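Local coordinates for UPF0255 protein frsA (Vibrio vulnificus, PDB 4I4C) that probably hydrolyses carboxylic esters to alcohols and carboxylates and binds hexanoic acid in a pocket, at residues A[310-314]-A[315-319]; A[198-201]-A[202-206]. One frame throughout, in Å; residues are numbered along the deposited sequence.

Contact 1 (A[310-314]-A[315-319])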
loop_
_atom_site.group_PDB
_atom_site.type_symbol
_atom_site.label_atom_id
_atom_site.label_comp_id
_atom_site.label_asym_id
_atom_site.label_seq_id
_atom_site.Cartn_x
_atom_site.Cartn_y
_atom_site.Cartn_z
ATOM N N GLN A 310 -0.731 -8.996 19.454
ATOM C CA GLN A 310 -0.190 -8.361 20.651
ATOM C C GLN A 310 1.342 -8.375 20.707
ATOM O O GLN A 310 1.942 -7.747 21.578
ATOM C CB GLN A 310 -0.756 -9.049 21.890
ATOM C CG GLN A 310 -2.254 -8.868 22.061
ATOM C CD GLN A 310 -2.809 -9.739 23.170
ATOM O OE1 GLN A 310 -2.085 -10.100 24.098
ATOM N NE2 GLN A 310 -4.101 -10.091 23.076
ATOM N N GLN A 311 1.968 -9.100 19.785
ATOM C CA GLN A 311 3.418 -9.258 19.795
ATOM C C GLN A 311 4.091 -8.570 18.607
ATOM O O GLN A 311 5.302 -8.625 18.467
ATOM C CB GLN A 311 3.798 -10.744 19.855
ATOM C CG GLN A 311 3.517 -11.379 21.208
ATOM C CD GLN A 311 3.987 -10.506 22.368
ATOM O OE1 GLN A 311 5.183 -10.245 22.525
ATOM N NE2 GLN A 311 3.043 -10.042 23.179
ATOM N N MET A 312 3.280 -7.931 17.764
ATOM C CA MET A 312 3.739 -7.146 16.620
ATOM C C MET A 312 4.547 -5.906 17.007
ATOM O O MET A 312 4.262 -5.279 18.023
ATOM C CB MET A 312 2.530 -6.664 15.827
ATOM C CG MET A 312 1.823 -7.743 15.081
ATOM S SD MET A 312 0.736 -6.957 13.906
ATOM C CE MET A 312 -0.323 -5.989 14.994
ATOM N N PRO A 313 5.534 -5.528 16.165
ATOM C CA PRO A 313 6.284 -4.292 16.405
ATOM C C PRO A 313 5.358 -3.081 16.528
ATOM O O PRO A 313 4.272 -3.074 15.955
ATOM C CB PRO A 313 7.182 -4.182 15.164
ATOM C CG PRO A 313 7.423 -5.615 14.783
ATOM C CD PRO A 313 6.086 -6.294 15.029
ATOM N N LYS A 314 5.789 -2.074 17.277
ATOM C CA LYS A 314 4.962 -0.904 17.537
ATOM C C LYS A 314 4.478 -0.200 16.270
ATOM O O LYS A 314 3.387 0.371 16.257
ATOM C CB LYS A 314 5.724 0.089 18.419
ATOM C CG LYS A 314 4.906 1.299 18.788
ATOM C CD LYS A 314 5.683 2.289 19.670
ATOM C CE LYS A 314 4.777 3.479 19.988
ATOM N NZ LYS A 314 5.491 4.461 20.853
ATOM N N MET A 315 5.284 -0.230 15.205
ATOM C CA MET A 315 4.889 0.455 13.964
ATOM C C MET A 315 3.567 -0.068 13.408
ATOM O O MET A 315 2.749 0.707 12.925
ATOM C CB MET A 315 5.954 0.356 12.871
ATOM C CG MET A 315 5.757 1.423 11.787
ATOM S SD MET A 315 6.327 1.041 10.117
ATOM C CE MET A 315 5.031 -0.066 9.553
ATOM N N TYR A 316 3.356 -1.375 13.495
ATOM C CA TYR A 316 2.101 -1.967 12.995
ATOM C C TYR A 316 0.903 -1.579 13.857
ATOM O O TYR A 316 -0.168 -1.231 13.338
ATOM C CB TYR A 316 2.215 -3.498 12.830
ATOM C CG TYR A 316 3.275 -3.892 11.804
ATOM C CD1 TYR A 316 2.976 -3.911 10.441
ATOM C CD2 TYR A 316 4.578 -4.214 12.193
ATOM C CE1 TYR A 316 3.936 -4.249 9.495
ATOM C CE2 TYR A 316 5.552 -4.561 11.246
ATOM C CZ TYR A 316 5.216 -4.574 9.899
ATOM O OH TYR A 316 6.153 -4.908 8.942
ATOM N N LEU A 317 1.084 -1.642 15.170
ATOM C CA LEU A 317 0.037 -1.237 16.093
ATOM C C LEU A 317 -0.269 0.265 15.941
ATOM O O LEU A 317 -1.427 0.669 16.028
ATOM C CB LEU A 317 0.433 -1.599 17.526
ATOM C CG LEU A 317 0.536 -3.111 17.783
ATOM C CD1 LEU A 317 1.242 -3.395 19.113
ATOM C CD2 LEU A 317 -0.852 -3.747 17.770
ATOM N N ASP A 318 0.759 1.078 15.677
ATOM C CA ASP A 318 0.558 2.515 15.453
ATOM C C ASP A 318 -0.270 2.753 14.182
ATOM O O ASP A 318 -1.219 3.543 14.177
ATOM C CB ASP A 318 1.893 3.272 15.336
ATOM C CG ASP A 318 2.661 3.411 16.673
ATOM O OD1 ASP A 318 2.144 3.078 17.769
ATOM O OD2 ASP A 318 3.812 3.902 16.612
ATOM N N VAL A 319 0.095 2.080 13.093
ATOM C CA VAL A 319 -0.685 2.174 11.861
ATOM C C VAL A 319 -2.152 1.746 12.069
ATOM O O VAL A 319 -3.073 2.406 11.581
ATOM C CB VAL A 319 -0.070 1.331 10.727
ATOM C CG1 VAL A 319 -1.057 1.172 9.569
ATOM C CG2 VAL A 319 1.216 1.963 10.245
#
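Lys314 O takes the amide hydrogen of Asp318 N at 2.8 Å and 155°. This i to i+4 bond belongs to the first turn of helix 314-323. Pro313 is at the N-cap; its restricted phi fits the extended backbone there, and a missing N-H costs nothing at a helix start. Its carbonyl receives a weak, bent bond (134°) from Tyr316 N, with 3.1 Å between Pro313 O and that nitrogen.

Beside the first of these bonds, Lys314 runs fully extended across the carboxylate of Asp318, so that its CE lies 3.5 Å from Asp318 OD1. Aliphatic carbons thus do the touching, while Lys314 NZ stops 4.6 Å from Asp318 OD2, beyond a salt bridge, and bonds to Ser24 O. The buried carboxylate is instead satisfied by the hydroxyls of Tyr29 and Tyr49, which, with the lysine charge nearby, probably favours its ionised form.

A separate, apolar set of contacts joins Met312 and Pro313 to the helix. The Pro313 ring lies alongside Tyr316, CD 3.8 Å from Tyr316 CD2, with CB in the plane of the aromatic ring at its edge. Met312 crosses the tyrosine side chain at about a right angle; its SD stands 5.4 Å from the ring centroid of Tyr316 in an oblique Met-aromatic contact. The bend at its last torsion (chi3 -60°) swings CE onto Leu317 CD2, 3.6 Å away. Flexible and unbranched, Met312 can fill this niche and still touch hexanoic acid: a proline-capped helix start forming part of the ligand pocket wall.

Contact 2 (A[198-201]-A[202-206]). With 6NA (hexanoic acid), chain D.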
loop_
_atom_site.group_PDB
_atom_site.type_symbol
_atom_site.label_atom_id
_atom_site.label_comp_id
_atom_site.label_asym_id
_atom_site.label_seq_id
_atom_site.Cartn_x
_atom_site.Cartn_y
_atom_site.Cartn_z
ATOM N N VAL A 198 -6.561 -1.411 -8.611
ATOM C CA VAL A 198 -5.426 -1.845 -7.806
ATOM C C VAL A 198 -5.398 -1.123 -6.469
ATOM O O VAL A 198 -5.495 0.099 -6.439
ATOM C CB VAL A 198 -4.099 -1.584 -8.540
ATOM C CG1 VAL A 198 -2.928 -2.097 -7.726
ATOM C CG2 VAL A 198 -4.114 -2.219 -9.930
ATOM N N SER A 199 -5.278 -1.874 -5.369
ATOM C CA SER A 199 -5.066 -1.270 -4.050
ATOM C C SER A 199 -3.918 -1.917 -3.265
ATOM O O SER A 199 -3.820 -3.140 -3.209
ATOM C CB SER A 199 -6.354 -1.321 -3.229
ATOM O OG SER A 199 -7.320 -0.445 -3.775
ATOM N N ALA A 200 -3.051 -1.091 -2.676
ATOM C CA ALA A 200 -2.007 -1.586 -1.772
ATOM C C ALA A 200 -2.521 -1.638 -0.331
ATOM O O ALA A 200 -3.722 -1.508 -0.098
ATOM C CB ALA A 200 -0.749 -0.739 -1.875
ATOM N N GLY A 201 -1.617 -1.821 0.630
ATOM C CA GLY A 201 -2.016 -2.038 2.010
ATOM C C GLY A 201 -2.097 -0.765 2.833
ATOM O O GLY A 201 -1.948 0.328 2.293
ATOM N N LEU A 202 -2.309 -0.913 4.142
ATOM C CA LEU A 202 -2.601 0.220 5.031
ATOM C C LEU A 202 -1.474 1.252 5.226
ATOM O O LEU A 202 -1.732 2.345 5.723
ATOM C CB LEU A 202 -3.088 -0.280 6.400
ATOM C CG LEU A 202 -4.428 -1.027 6.386
ATOM C CD1 LEU A 202 -4.707 -1.653 7.747
ATOM C CD2 LEU A 202 -5.571 -0.091 5.989
ATOM N N ASP A 203 -0.245 0.920 4.842
ATOM C CA ASP A 203 0.862 1.879 4.960
ATOM C C ASP A 203 1.451 2.305 3.613
ATOM O O ASP A 203 2.568 2.833 3.545
ATOM C CB ASP A 203 1.953 1.391 5.930
ATOM C CG ASP A 203 2.533 0.042 5.544
ATOM O OD1 ASP A 203 2.557 -0.299 4.350
ATOM O OD2 ASP A 203 2.984 -0.684 6.453
ATOM N N SER A 204 0.694 2.071 2.542
ATOM C CA SER A 204 1.099 2.556 1.226
ATOM C C SER A 204 0.145 3.664 0.800
ATOM O O SER A 204 -0.928 3.823 1.380
ATOM C CB SER A 204 1.043 1.413 0.195
ATOM O OG SER A 204 2.130 0.503 0.341
ATOM N N LEU A 205 0.530 4.419 -0.218
ATOM C CA LEU A 205 -0.375 5.368 -0.850
ATOM C C LEU A 205 -0.642 4.847 -2.258
ATOM O O LEU A 205 0.178 4.110 -2.819
ATOM C CB LEU A 205 0.261 6.771 -0.919
ATOM C CG LEU A 205 0.834 7.457 0.326
ATOM C CD1 LEU A 205 1.495 8.767 -0.089
ATOM C CD2 LEU A 205 -0.209 7.717 1.410
ATOM N N GLN A 206 -1.770 5.240 -2.844
ATOM C CA GLN A 206 -2.157 4.728 -4.159
ATOM C C GLN A 206 -1.189 5.140 -5.269
ATOM O O GLN A 206 -1.158 4.546 -6.358
ATOM C CB GLN A 206 -3.584 5.159 -4.493
ATOM C CG GLN A 206 -3.789 6.653 -4.636
ATOM C CD GLN A 206 -5.166 6.947 -5.181
ATOM O OE1 GLN A 206 -5.383 6.866 -6.379
ATOM N NE2 GLN A 206 -6.111 7.258 -4.300
HETATM C CA 6NA D . -1.589 -5.221 6.431
HETATM C C 6NA D . -1.302 -4.147 5.443
HETATM O O 6NA D . -2.094 -3.817 4.604
HETATM C CB 6NA D . -1.703 -4.761 7.820
HETATM C CG 6NA D . -2.104 -5.712 8.830
HETATM C CD 6NA D . -1.207 -6.813 9.142
HETATM C C6 6NA D . -0.188 -6.521 10.123
HETATM O OXT 6NA D . -0.249 -3.586 5.455
HETATM O O HOH W 1 1.502 -2.133 1.108
#
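Backbone hydrogen bonding closes the turn: Ser204 N reaches Gly201 O at 3.2 Å with a nearly straight N-H (165°). Gly201 to Ser204 is thereby a type I beta turn, with Leu202 and Asp203 at its corners.

A water adds a second, indirect link across the same turn. It accepts from Gly201 N and lies 2.8 Å from Ser204 OG, which chi1 of -75° sets beside its own backbone N. Serine suits this place: its hydroxyl reaches the water, while the small Ser204 CB fits the tight 3.5 Å contact with Ala200 CB, itself a small side chain.

The first two residues of the turn meet the ligand. Leu202 N donates to atom O of hexanoic acid at 2.9 Å and 159°, and Gly201 CA comes within 3.1 Å of that same O, a closeness that a residue lacking a side chain allows.

Two further contacts join the turn to its surroundings: a salt bridge from Asp203 to Arg53, and apolar packing of the Leu202 side chain on Leu320 of helix 314-323.

The ligand is also bound by Phe273 N, which starts the helix after strand 266-271. Two backbone amides, one from the loop after strand 193-199 and one from the turn at the nucleophile-elbow position, make an arrangement like the oxyanion hole of alpha/beta-hydrolases.

Overall arrangement
From the N terminus, contact 2 comes first: it closes a tight turn where strand 193-199, inside the mixed sheet, gives way to the loop before helix 210-217, near the centre of the chain. Contact 1 follows more than a hundred residues later, where the loop after helix 306-309 turns into helix 314-323. Each is local and the two lie in series, neither nested nor crossed, their centres about 18 Å apart. They nevertheless meet: Met315 CE packs against Asp203 OD2 and Val319 CG1 against Leu202 CB. Helix 314-323 is thus laid against the sheet-end loop, and both contacts contribute residues to the hexanoic acid pocket.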